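PDB 1M22: peptide amidase from Stenotrophomonas maltophilia, which probably hydrolyses carboxamide bonds as a serine-dependent hydrolase of the amidase signature family. Local coordinates for residues A111-R116 / T239-R244; R137-I142 / G367-V372; S143-R148 / K360-L365; V209-I214 / D248-T253. All blocks are in the same frame, centred on the assembly; numbering follows the deposited sequence.

Contact 1: A111-R116 / T239-R244; sequences AYLVRR and TAIAGR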
loop_
_atom_site.group_PDB
_atom_site.type_symbol
_atom_site.label_atom_id
_atom_site.label_comp_id
_atom_site.label_asym_id
_atom_site.label_seq_id
_atom_site.Cartn_x
_atom_site.Cartn_y
_atom_site.Cartn_z
ATOM N N ALA A 111 -2.661 16.382 1.207
ATOM C CA ALA A 111 -1.338 15.923 1.612
ATOM C C ALA A 111 -0.415 16.236 0.432
ATOM O O ALA A 111 -0.876 16.396 -0.701
ATOM C CB ALA A 111 -1.361 14.425 1.861
ATOM N N TYR A 112 0.884 16.312 0.685
ATOM C CA TYR A 112 1.830 16.612 -0.382
ATOM C C TYR A 112 1.672 15.698 -1.598
ATOM O O TYR A 112 1.593 16.176 -2.729
ATOM C CB TYR A 112 3.269 16.520 0.135
ATOM C CG TYR A 112 4.292 16.959 -0.890
ATOM C CD1 TYR A 112 4.483 18.310 -1.172
ATOM C CD2 TYR A 112 5.035 16.024 -1.611
ATOM C CE1 TYR A 112 5.384 18.721 -2.148
ATOM C CE2 TYR A 112 5.941 16.426 -2.593
ATOM C CZ TYR A 112 6.105 17.775 -2.853
ATOM O OH TYR A 112 6.979 18.187 -3.831
ATOM N N LEU A 113 1.613 14.388 -1.380
ATOM C CA LEU A 113 1.495 13.476 -2.512
ATOM C C LEU A 113 0.184 13.653 -3.271
ATOM O O LEU A 113 0.113 13.365 -4.466
ATOM C CB LEU A 113 1.674 12.024 -2.059
ATOM C CG LEU A 113 0.602 11.333 -1.221
ATOM C CD1 LEU A 113 -0.499 10.786 -2.125
ATOM C CD2 LEU A 113 1.246 10.189 -0.461
ATOM N N VAL A 114 -0.852 14.131 -2.587
ATOM C CA VAL A 114 -2.134 14.355 -3.243
ATOM C C VAL A 114 -2.019 15.597 -4.126
ATOM O O VAL A 114 -2.576 15.641 -5.225
ATOM C CB VAL A 114 -3.271 14.520 -2.214
ATOM C CG1 VAL A 114 -4.566 14.914 -2.912
ATOM C CG2 VAL A 114 -3.466 13.212 -1.462
ATOM N N ARG A 115 -1.290 16.604 -3.651
ATOM C CA ARG A 115 -1.088 17.808 -4.445
ATOM C C ARG A 115 -0.327 17.405 -5.708
ATOM O O ARG A 115 -0.621 17.885 -6.802
ATOM C CB ARG A 115 -0.295 18.856 -3.656
ATOM C CG ARG A 115 -1.017 19.356 -2.409
ATOM C CD ARG A 115 -0.532 20.734 -1.972
ATOM N NE ARG A 115 0.844 20.741 -1.482
ATOM C CZ ARG A 115 1.223 20.272 -0.298
ATOM N NH1 ARG A 115 0.329 19.750 0.532
ATOM N NH2 ARG A 115 2.498 20.335 0.065
ATOM N N ARG A 116 0.643 16.506 -5.564
ATOM C CA ARG A 116 1.402 16.056 -6.724
ATOM C C ARG A 116 0.513 15.293 -7.706
ATOM O O ARG A 116 0.617 15.483 -8.917
ATOM C CB ARG A 116 2.575 15.167 -6.306
ATOM C CG ARG A 116 3.697 15.896 -5.581
ATOM C CD ARG A 116 4.921 15.003 -5.448
ATOM N NE ARG A 116 5.562 14.746 -6.736
ATOM C CZ ARG A 116 6.290 15.637 -7.401
ATOM N NH1 ARG A 116 6.476 16.852 -6.905
ATOM N NH2 ARG A 116 6.835 15.314 -8.567
ATOM N N THR A 239 6.072 7.445 -10.188
ATOM C CA THR A 239 6.702 8.556 -10.888
ATOM C C THR A 239 6.065 9.888 -10.491
ATOM O O THR A 239 6.749 10.902 -10.361
ATOM C CB THR A 239 6.585 8.369 -12.418
ATOM O OG1 THR A 239 7.285 7.179 -12.810
ATOM C CG2 THR A 239 7.175 9.566 -13.156
ATOM N N ALA A 240 4.754 9.878 -10.285
ATOM C CA ALA A 240 4.042 11.095 -9.921
ATOM C C ALA A 240 4.146 11.497 -8.447
ATOM O O ALA A 240 4.187 12.689 -8.136
ATOM C CB ALA A 240 2.570 10.965 -10.315
ATOM N N ILE A 241 4.195 10.524 -7.541
ATOM C CA ILE A 241 4.242 10.853 -6.117
ATOM C C ILE A 241 5.625 11.001 -5.493
ATOM O O ILE A 241 5.753 11.610 -4.431
ATOM C CB ILE A 241 3.420 9.838 -5.272
ATOM C CG1 ILE A 241 4.028 8.436 -5.352
ATOM C CG2 ILE A 241 1.971 9.824 -5.754
ATOM C CD1 ILE A 241 3.306 7.408 -4.483
ATOM N N ALA A 242 6.657 10.458 -6.129
ATOM C CA ALA A 242 8.003 10.576 -5.576
ATOM C C ALA A 242 8.486 12.018 -5.652
ATOM O O ALA A 242 8.238 12.713 -6.640
ATOM C CB ALA A 242 8.969 9.664 -6.329
ATOM N N GLY A 243 9.171 12.472 -4.608
ATOM C CA GLY A 243 9.679 13.831 -4.621
ATOM C C GLY A 243 10.044 14.368 -3.253
ATOM O O GLY A 243 9.498 13.937 -2.237
ATOM N N ARG A 244 10.975 15.315 -3.231
ATOM C CA ARG A 244 11.417 15.932 -1.989
ATOM C C ARG A 244 10.368 16.915 -1.473
ATOM O O ARG A 244 9.752 17.655 -2.243
ATOM C CB ARG A 244 12.744 16.660 -2.209
ATOM C CG ARG A 244 13.374 17.211 -0.941
ATOM C CD ARG A 244 14.748 17.801 -1.221
ATOM N NE ARG A 244 15.410 18.248 0.001
ATOM C CZ ARG A 244 16.635 18.762 0.046
ATOM N NH1 ARG A 244 17.341 18.897 -1.069
ATOM N NH2 ARG A 244 17.154 19.140 1.206
#
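R116 NE donates to the backbone carbonyl A240 O at 2.8 Å, a hydrogen bond directly between 111-116 and 239-244. The bond is bent, 144° at the hydrogen, and the acceptor lies near the edge of the guanidinium but 24° out of its plane. The arginine chain runs outward from its helix and folds at chi3 (69°), which turns NE back to the last turn of helix 231-241. There it meets a run of carbonyls: I241 O touches R116 CD at 3.6 Å, while A242 O lies over one face of the guanidinium without a bond to it. R116 NH1 reaches Y112 OH in a weak hydrogen bond of 3.4 Å. G243, just past the helix end, passes close to this pair. L113 CB packs on I241 CB at 4.3 Å, both residues being buried. Y112 also leans on S210 and D245, and A240 on L78. The contact thus joins the N-terminal turn of helix 112-119, which leads into strand 123-128, to the C-terminal end of helix 231-241, which follows strand 223-228 of the central mixed sheet.

Contact 2: R137-I142 / G367-V372; sequences RGNDSI and GQELLV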
loop_
_atom_site.group_PDB
_atom_site.type_symbol
_atom_site.label_atom_id
_atom_site.label_comp_id
_atom_site.label_asym_id
_atom_site.label_seq_id
_atom_site.Cartn_x
_atom_site.Cartn_y
_atom_site.Cartn_z
ATOM N N ARG A 137 -4.482 0.131 16.775
ATOM C CA ARG A 137 -5.406 0.510 17.835
ATOM C C ARG A 137 -5.482 -0.509 18.962
ATOM O O ARG A 137 -5.311 -0.153 20.127
ATOM C CB ARG A 137 -6.814 0.734 17.281
ATOM C CG ARG A 137 -7.686 1.540 18.234
ATOM C CD ARG A 137 -9.154 1.465 17.880
ATOM N NE ARG A 137 -9.764 0.211 18.316
ATOM C CZ ARG A 137 -11.043 -0.093 18.120
ATOM N NH1 ARG A 137 -11.834 0.763 17.493
ATOM N NH2 ARG A 137 -11.534 -1.242 18.570
ATOM N N GLY A 138 -5.738 -1.771 18.628
ATOM C CA GLY A 138 -5.839 -2.776 19.676
ATOM C C GLY A 138 -5.383 -4.177 19.319
ATOM O O GLY A 138 -4.998 -4.445 18.180
ATOM N N ASN A 139 -5.419 -5.070 20.308
ATOM C CA ASN A 139 -5.030 -6.465 20.113
ATOM C C ASN A 139 -6.196 -7.235 19.498
ATOM O O ASN A 139 -7.350 -6.838 19.639
ATOM C CB ASN A 139 -4.658 -7.133 21.445
ATOM C CG ASN A 139 -3.528 -6.428 22.168
ATOM O OD1 ASN A 139 -2.583 -5.945 21.548
ATOM N ND2 ASN A 139 -3.610 -6.388 23.494
ATOM N N ASP A 140 -5.890 -8.340 18.826
ATOM C CA ASP A 140 -6.912 -9.172 18.195
ATOM C C ASP A 140 -7.826 -8.359 17.289
ATOM O O ASP A 140 -9.038 -8.581 17.242
ATOM C CB ASP A 140 -7.762 -9.884 19.255
ATOM C CG ASP A 140 -6.930 -10.724 20.199
ATOM O OD1 ASP A 140 -5.992 -11.403 19.732
ATOM O OD2 ASP A 140 -7.223 -10.715 21.413
ATOM N N SER A 141 -7.239 -7.418 16.563
ATOM C CA SER A 141 -8.001 -6.575 15.656
ATOM C C SER A 141 -8.482 -7.364 14.442
ATOM O O SER A 141 -7.968 -8.441 14.142
ATOM C CB SER A 141 -7.136 -5.410 15.190
ATOM O OG SER A 141 -6.004 -5.897 14.494
ATOM N N ILE A 142 -9.475 -6.813 13.751
ATOM C CA ILE A 142 -10.032 -7.437 12.557
ATOM C C ILE A 142 -9.576 -6.628 11.344
ATOM O O ILE A 142 -9.909 -5.451 11.204
ATOM C CB ILE A 142 -11.573 -7.452 12.607
ATOM C CG1 ILE A 142 -12.048 -8.186 13.867
ATOM C CG2 ILE A 142 -12.129 -8.127 11.358
ATOM C CD1 ILE A 142 -13.540 -8.112 14.090
ATOM N N GLY A 367 -10.554 -4.191 21.516
ATOM C CA GLY A 367 -10.211 -2.996 22.268
ATOM C C GLY A 367 -9.296 -1.964 21.642
ATOM O O GLY A 367 -9.197 -1.847 20.416
ATOM N N GLN A 368 -8.634 -1.198 22.505
ATOM C CA GLN A 368 -7.712 -0.151 22.074
ATOM C C GLN A 368 -6.426 -0.206 22.897
ATOM O O GLN A 368 -5.867 0.826 23.279
ATOM C CB GLN A 368 -8.377 1.227 22.197
ATOM C CG GLN A 368 -8.779 1.631 23.614
ATOM C CD GLN A 368 -9.453 2.991 23.655
ATOM O OE1 GLN A 368 -9.265 3.815 22.761
ATOM N NE2 GLN A 368 -10.231 3.241 24.704
ATOM N N GLU A 369 -5.953 -1.425 23.136
ATOM C CA GLU A 369 -4.746 -1.663 23.921
ATOM C C GLU A 369 -3.480 -0.990 23.402
ATOM O O GLU A 369 -2.631 -0.576 24.190
ATOM C CB GLU A 369 -4.496 -3.169 24.058
ATOM C CG GLU A 369 -5.635 -3.922 24.736
ATOM C CD GLU A 369 -6.617 -4.547 23.757
ATOM O OE1 GLU A 369 -6.756 -4.047 22.622
ATOM O OE2 GLU A 369 -7.272 -5.544 24.131
ATOM N N LEU A 370 -3.336 -0.885 22.084
ATOM C CA LEU A 370 -2.147 -0.250 21.527
ATOM C C LEU A 370 -2.171 1.255 21.779
ATOM O O LEU A 370 -1.129 1.858 22.035
ATOM C CB LEU A 370 -2.020 -0.556 20.030
ATOM C CG LEU A 370 -1.732 -2.031 19.724
ATOM C CD1 LEU A 370 -1.709 -2.241 18.218
ATOM C CD2 LEU A 370 -0.400 -2.445 20.341
ATOM N N LEU A 371 -3.355 1.860 21.710
ATOM C CA LEU A 371 -3.471 3.291 21.980
ATOM C C LEU A 371 -3.083 3.535 23.435
ATOM O O LEU A 371 -2.340 4.464 23.745
ATOM C CB LEU A 371 -4.905 3.783 21.768
ATOM C CG LEU A 371 -5.550 3.616 20.391
ATOM C CD1 LEU A 371 -6.867 4.374 20.368
ATOM C CD2 LEU A 371 -4.620 4.150 19.304
ATOM N N VAL A 372 -3.598 2.686 24.320
ATOM C CA VAL A 372 -3.324 2.796 25.746
ATOM C C VAL A 372 -1.839 2.621 26.049
ATOM O O VAL A 372 -1.266 3.393 26.815
ATOM C CB VAL A 372 -4.151 1.753 26.535
ATOM C CG1 VAL A 372 -3.724 1.732 28.002
ATOM C CG2 VAL A 372 -5.636 2.093 26.426
HETATM O O HOH W 1 -8.718 -6.430 21.926
#
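R137 reaches across to G367 and L371, although its CB sets out away from helix 369-375. With CG anti to the backbone N (chi1 -162°), the chain runs first along L371, whose CD1 lies 3.6 Å from R137 CG; Q368 CB touches the same methylene. A bend at chi3 then brings the guanidinium round to G367 O. R137 NE and R137 NH2 both donate to G367 O, each at 3.0 Å, side-on and from the same face of the carbonyl plane, well above it. NH1 turns elsewhere, to a salt bridge with E132 and a hydrogen bond to E362 O, while F366 adds a cation-pi contact. These partners fix the rotation of the guanidinium. The backbone of R137 is used as well: R137 O accepts from L371 N at 3.2 Å and, more weakly, from L370 N, and Q368 CA approaches it in a CA-H...O contact.

Further along, N139 N donates to E369 OE1 at 2.9 Å, meeting it from above the carboxylate plane (57°). N139 ND2 lies across the aliphatic part of E369, 3.4 Å from E369 CB. A water bridges the loops, giving protons to N139 O and E369 OE2 and accepting from G367 N at 2.9 Å. G138 passes between, its CA 3.3 Å from E369 OE1. The arrangement is that of a helix N-terminus docked on a loop: amides of the first turn, left without acceptors inside their own helix, are met by the carbonyl of R137, with Q368 at the N-cap position.

Contact 3: S143-R148 / K360-L365; sequences SGWSAR and KQELGL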
loop_
_atom_site.group_PDB
_atom_site.type_symbol
_atom_site.label_atom_id
_atom_site.label_comp_id
_atom_site.label_asym_id
_atom_site.label_seq_id
_atom_site.Cartn_x
_atom_site.Cartn_y
_atom_site.Cartn_z
ATOM N N SER A 143 -8.803 -7.259 10.469
ATOM C CA SER A 143 -8.300 -6.576 9.284
ATOM C C SER A 143 -9.422 -6.066 8.390
ATOM O O SER A 143 -10.400 -6.773 8.135
ATOM C CB SER A 143 -7.401 -7.512 8.474
ATOM O OG SER A 143 -6.242 -7.861 9.206
ATOM N N GLY A 144 -9.281 -4.831 7.926
ATOM C CA GLY A 144 -10.279 -4.262 7.042
ATOM C C GLY A 144 -11.515 -3.689 7.706
ATOM O O GLY A 144 -12.449 -3.283 7.017
ATOM N N TRP A 145 -11.532 -3.654 9.034
ATOM C CA TRP A 145 -12.678 -3.106 9.750
ATOM C C TRP A 145 -12.390 -1.754 10.387
ATOM O O TRP A 145 -11.309 -1.527 10.929
ATOM C CB TRP A 145 -13.135 -4.050 10.869
ATOM C CG TRP A 145 -14.294 -3.482 11.662
ATOM C CD1 TRP A 145 -15.624 -3.608 11.374
ATOM C CD2 TRP A 145 -14.212 -2.608 12.798
ATOM N NE1 TRP A 145 -16.374 -2.863 12.255
ATOM C CE2 TRP A 145 -15.534 -2.238 13.138
ATOM C CE3 TRP A 145 -13.150 -2.097 13.558
ATOM C CZ2 TRP A 145 -15.822 -1.381 14.208
ATOM C CZ3 TRP A 145 -13.438 -1.242 14.624
ATOM C CH2 TRP A 145 -14.766 -0.895 14.934
ATOM N N SER A 146 -13.370 -0.860 10.314
ATOM C CA SER A 146 -13.279 0.440 10.967
ATOM C C SER A 146 -14.707 0.810 11.365
ATOM O O SER A 146 -15.671 0.333 10.762
ATOM C CB SER A 146 -12.667 1.508 10.049
ATOM O OG SER A 146 -13.565 1.929 9.043
ATOM N N ALA A 147 -14.848 1.641 12.389
ATOM C CA ALA A 147 -16.177 2.026 12.842
ATOM C C ALA A 147 -16.919 2.852 11.799
ATOM O O ALA A 147 -18.127 2.696 11.616
ATOM C CB ALA A 147 -16.076 2.802 14.149
ATOM N N ARG A 148 -16.196 3.722 11.103
ATOM C CA ARG A 148 -16.815 4.573 10.097
ATOM C C ARG A 148 -17.049 3.879 8.759
ATOM O O ARG A 148 -18.034 4.161 8.077
ATOM C CB ARG A 148 -15.966 5.830 9.887
ATOM C CG ARG A 148 -16.515 6.793 8.851
ATOM C CD ARG A 148 -15.831 8.151 8.935
ATOM N NE ARG A 148 -16.305 9.066 7.900
ATOM C CZ ARG A 148 -15.646 9.340 6.779
ATOM N NH1 ARG A 148 -14.470 8.776 6.539
ATOM N NH2 ARG A 148 -16.167 10.171 5.889
ATOM N N LYS A 360 -19.790 1.463 22.419
ATOM C CA LYS A 360 -20.727 0.646 21.657
ATOM C C LYS A 360 -20.394 0.597 20.166
ATOM O O LYS A 360 -20.508 -0.454 19.534
ATOM C CB LYS A 360 -22.157 1.165 21.852
ATOM C CG LYS A 360 -23.186 0.539 20.917
ATOM C CD LYS A 360 -23.215 -0.978 21.031
ATOM C CE LYS A 360 -24.185 -1.582 20.027
ATOM N NZ LYS A 360 -24.181 -3.070 20.066
ATOM N N GLN A 361 -19.976 1.728 19.608
ATOM C CA GLN A 361 -19.650 1.793 18.186
ATOM C C GLN A 361 -18.180 1.535 17.871
ATOM O O GLN A 361 -17.850 1.060 16.783
ATOM C CB GLN A 361 -20.030 3.163 17.611
ATOM C CG GLN A 361 -21.508 3.520 17.683
ATOM C CD GLN A 361 -21.986 3.770 19.099
ATOM O OE1 GLN A 361 -21.362 4.517 19.855
ATOM N NE2 GLN A 361 -23.105 3.154 19.463
ATOM N N GLU A 362 -17.301 1.838 18.820
ATOM C CA GLU A 362 -15.864 1.679 18.603
ATOM C C GLU A 362 -15.172 0.466 19.215
ATOM O O GLU A 362 -14.248 -0.086 18.617
ATOM C CB GLU A 362 -15.134 2.936 19.088
ATOM C CG GLU A 362 -15.355 4.179 18.237
ATOM C CD GLU A 362 -14.617 4.126 16.911
ATOM O OE1 GLU A 362 -13.945 3.104 16.642
ATOM O OE2 GLU A 362 -14.712 5.108 16.145
ATOM N N LEU A 363 -15.605 0.047 20.399
ATOM C CA LEU A 363 -14.956 -1.065 21.083
ATOM C C LEU A 363 -15.794 -2.334 21.219
ATOM O O LEU A 363 -15.632 -3.085 22.179
ATOM C CB LEU A 363 -14.501 -0.596 22.469
ATOM C CG LEU A 363 -13.705 0.714 22.487
ATOM C CD1 LEU A 363 -13.434 1.129 23.922
ATOM C CD2 LEU A 363 -12.401 0.546 21.717
ATOM N N GLY A 364 -16.666 -2.582 20.249
ATOM C CA GLY A 364 -17.511 -3.761 20.301
ATOM C C GLY A 364 -16.875 -5.049 19.805
ATOM O O GLY A 364 -17.226 -6.132 20.274
ATOM N N LEU A 365 -15.943 -4.945 18.861
ATOM C CA LEU A 365 -15.283 -6.126 18.310
ATOM C C LEU A 365 -13.952 -6.426 18.995
ATOM O O LEU A 365 -13.613 -7.584 19.228
ATOM C CB LEU A 365 -15.074 -5.950 16.805
ATOM C CG LEU A 365 -16.359 -5.813 15.982
ATOM C CD1 LEU A 365 -16.011 -5.573 14.521
ATOM C CD2 LEU A 365 -17.205 -7.071 16.130
#
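W145 and L365 meet by a CH-pi contact: L365 CD1 stands 3.6 Å from the centroid of the five-membered ring of W145, only 10° off its normal. The indole gets there because CG is anti to the backbone N (chi1 178°) and the ring stands nearly perpendicular to the plane through CA, CB and CG (chi2 87°), extending it away from strand 145-146. L365 has CG anti to its carbonyl carbon and an extended chi2, so that CD1 forms the tip of the branch directed at the ring. The opposite indole face is touched near its rim by A147 N of its own segment. At the far end of the benzo ring, W145 CH2 lies 3.8 Å from E362 O, and Q361 O approaches near the ring plane.

E362 makes the second touch. E362 CB starts away from A147, but a bend at chi2 swings the carboxylate back, bringing both E362 OE1 and E362 OE2 to 3.3 Å from A147 CB. The methyl therefore abuts the whole head of the group. Polar partners of the buried carboxylate come from elsewhere: L101 N is hydrogen-bonded to OE2, and the guanidinium of R137 lies beside OE1. F366, its ring steeply inclined to the indole, adds to the packing around W145.

Across the two segments themselves no hydrogen bond forms. The end of helix 359-362 and the loop after it meet the short two-stranded hairpin mainly through van der Waals contact, with the A147 methyl against a carboxylate, while the neighbouring arginine and backbone amide would probably keep E362 ionised despite its burial.

Contact 4: V209-I214 / D248-T253; sequences VSRDGI and DPATAT. With EPE (4-(2-hydroxyethyl)-1-piperazine ethanesulfonic acid), chain C.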
loop_
_atom_site.group_PDB
_atom_site.type_symbol
_atom_site.label_atom_id
_atom_site.label_comp_id
_atom_site.label_asym_id
_atom_site.label_seq_id
_atom_site.Cartn_x
_atom_site.Cartn_y
_atom_site.Cartn_z
ATOM N N VAL A 209 8.854 9.025 -0.975
ATOM C CA VAL A 209 7.561 9.698 -1.065
ATOM C C VAL A 209 7.239 10.378 0.264
ATOM O O VAL A 209 7.307 9.754 1.326
ATOM C CB VAL A 209 6.436 8.687 -1.396
ATOM C CG1 VAL A 209 5.097 9.408 -1.508
ATOM C CG2 VAL A 209 6.764 7.945 -2.686
ATOM N N SER A 210 6.871 11.652 0.207
ATOM C CA SER A 210 6.565 12.395 1.420
ATOM C C SER A 210 5.432 11.802 2.249
ATOM O O SER A 210 4.420 11.356 1.710
ATOM C CB SER A 210 6.208 13.836 1.068
ATOM O OG SER A 210 5.897 14.566 2.242
ATOM N N ARG A 211 5.612 11.814 3.568
ATOM C CA ARG A 211 4.583 11.335 4.483
ATOM C C ARG A 211 3.785 12.520 5.028
ATOM O O ARG A 211 2.919 12.349 5.889
ATOM C CB ARG A 211 5.193 10.566 5.667
ATOM C CG ARG A 211 5.662 9.140 5.370
ATOM C CD ARG A 211 7.043 9.107 4.727
ATOM N NE ARG A 211 8.040 9.783 5.556
ATOM C CZ ARG A 211 8.556 9.288 6.678
ATOM N NH1 ARG A 211 8.191 8.092 7.122
ATOM N NH2 ARG A 211 9.417 10.014 7.381
ATOM N N ASP A 212 4.052 13.723 4.534
ATOM C CA ASP A 212 3.311 14.864 5.049
ATOM C C ASP A 212 1.832 14.748 4.692
ATOM O O ASP A 212 1.468 14.345 3.584
ATOM C CB ASP A 212 3.884 16.183 4.526
ATOM C CG ASP A 212 3.512 17.366 5.418
ATOM O OD1 ASP A 212 3.790 17.312 6.638
ATOM O OD2 ASP A 212 2.942 18.344 4.902
ATOM N N GLY A 213 0.977 15.078 5.649
ATOM C CA GLY A 213 -0.450 15.008 5.410
ATOM C C GLY A 213 -1.042 13.620 5.549
ATOM O O GLY A 213 -2.149 13.373 5.078
ATOM N N ILE A 214 -0.312 12.711 6.188
ATOM C CA ILE A 214 -0.805 11.355 6.396
ATOM C C ILE A 214 -0.873 11.049 7.891
ATOM O O ILE A 214 0.090 11.297 8.613
ATOM C CB ILE A 214 0.120 10.301 5.729
ATOM C CG1 ILE A 214 0.266 10.599 4.232
ATOM C CG2 ILE A 214 -0.455 8.902 5.936
ATOM C CD1 ILE A 214 1.194 9.642 3.503
ATOM N N ASP A 248 8.898 16.957 5.176
ATOM C CA ASP A 248 9.258 15.591 5.557
ATOM C C ASP A 248 10.764 15.394 5.396
ATOM O O ASP A 248 11.251 15.093 4.307
ATOM C CB ASP A 248 8.498 14.582 4.689
ATOM C CG ASP A 248 8.786 13.138 5.073
ATOM O OD1 ASP A 248 9.564 12.907 6.026
ATOM O OD2 ASP A 248 8.235 12.229 4.417
ATOM N N PRO A 249 11.523 15.556 6.493
ATOM C CA PRO A 249 12.983 15.408 6.500
ATOM C C PRO A 249 13.531 14.121 5.888
ATOM O O PRO A 249 14.651 14.101 5.375
ATOM C CB PRO A 249 13.332 15.535 7.981
ATOM C CG PRO A 249 12.290 16.467 8.487
ATOM C CD PRO A 249 11.033 15.939 7.829
ATOM N N ALA A 250 12.754 13.045 5.941
ATOM C CA ALA A 250 13.216 11.781 5.385
ATOM C C ALA A 250 13.451 11.895 3.882
ATOM O O ALA A 250 14.299 11.193 3.331
ATOM C CB ALA A 250 12.203 10.675 5.675
ATOM N N THR A 251 12.714 12.782 3.219
ATOM C CA THR A 251 12.873 12.932 1.775
ATOM C C THR A 251 14.173 13.630 1.393
ATOM O O THR A 251 14.587 13.585 0.235
ATOM C CB THR A 251 11.675 13.682 1.128
ATOM O OG1 THR A 251 11.610 15.032 1.612
ATOM C CG2 THR A 251 10.372 12.963 1.446
ATOM N N ALA A 252 14.825 14.257 2.366
ATOM C CA ALA A 252 16.086 14.945 2.112
ATOM C C ALA A 252 17.270 13.982 2.210
ATOM O O ALA A 252 18.401 14.345 1.882
ATOM C CB ALA A 252 16.264 16.090 3.103
ATOM N N THR A 253 17.009 12.756 2.654
ATOM C CA THR A 253 18.064 11.756 2.809
ATOM C C THR A 253 18.325 10.942 1.547
ATOM O O THR A 253 19.247 10.129 1.510
ATOM C CB THR A 253 17.736 10.758 3.941
ATOM O OG1 THR A 253 16.647 9.916 3.538
ATOM C CG2 THR A 253 17.356 11.500 5.212
HETATM N N1 EPE C . 11.965 12.893 13.388
HETATM C C2 EPE C . 10.529 13.269 13.694
HETATM C C3 EPE C . 10.657 14.240 14.883
HETATM N N4 EPE C . 11.076 13.515 16.046
HETATM C C5 EPE C . 12.379 12.859 15.845
HETATM C C6 EPE C . 12.444 12.037 14.579
HETATM C C7 EPE C . 11.272 14.361 17.285
HETATM C C8 EPE C . 10.098 15.202 17.730
HETATM O O8 EPE C . 10.246 16.599 17.311
HETATM C C9 EPE C . 12.190 11.956 12.192
HETATM C C10 EPE C . 11.599 12.583 10.963
HETATM S S EPE C . 11.988 11.658 9.461
HETATM O O1S EPE C . 11.291 12.512 8.510
HETATM O O2S EPE C . 11.481 10.222 9.402
HETATM O O3S EPE C . 13.421 11.747 9.295
#
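S210 and D248 bring the two loops to 5.9 Å between CA atoms, one folding into a type II turn at R211-I214 and the other into an Asx turn that leads to helix-like residues 249-253. A side-on salt bridge joins them. R211, bent at chi2 and chi3, curls so that R211 NE donates to D248 OD2 at 2.7 Å and R211 NH2 to D248 OD1 at 3.2 Å. Both use the syn sides of the carboxylate, and the guanidinium and carboxylate planes are nearly coplanar, 24° apart. D248 OD2 takes a second bond, on its anti side, from R211 N at 2.8 Å, so one arginine holds the aspartate by backbone and side chain together. OD1 also accepts from A250 N, the bond that makes the Asx turn.

The torsions of D248 suit this role: CG is anti to the backbone N (chi1 -178°), which sends the carboxylate across to R211. Its carbonyl oxygen is gripped in turn by T251 N and T251 OG1. S210 OG accepts from D212 N in an ST turn and is hydrogen-bonded to D245, while T251 CG2 packs on S210 CA at 3.8 Å. R211 NH1 is occupied by F219 O and D222 O, and R211 NH2 meets the bound HEPES molecule in addition to D248.

The sulfonate sits at the guanidinium edge, where the arginine charge should favour it. R211 NH2 donates to HEPES O2S at 2.9 Å, and A250 N makes a weak bond to HEPES O1S at 3.0 Å.

The contacts form two touching pairs. Contacts 1 and 4 lie with centres 10 Å apart, joined where A111 CB meets D212 O at 3.3 Å and Y112 CD2 meets S210 CB at 3.7 Å. Contacts 2 and 3, centres 11 Å apart, share the salt bridge R137 NH1 - E362 OE1 at 3.3 Å, with I142 and L365 packing beside it. Centres of different pairs are 27 to 31 Å apart. Each pair comes near the active site: the side chains of L113 and R211 are about 9 and 11 Å from that of K86, those of R137 and W145 both about 10 Å from that of S165, and that of L370 about 11 Å from that of the nucleophile S189. The HEPES molecule belongs to contact 4.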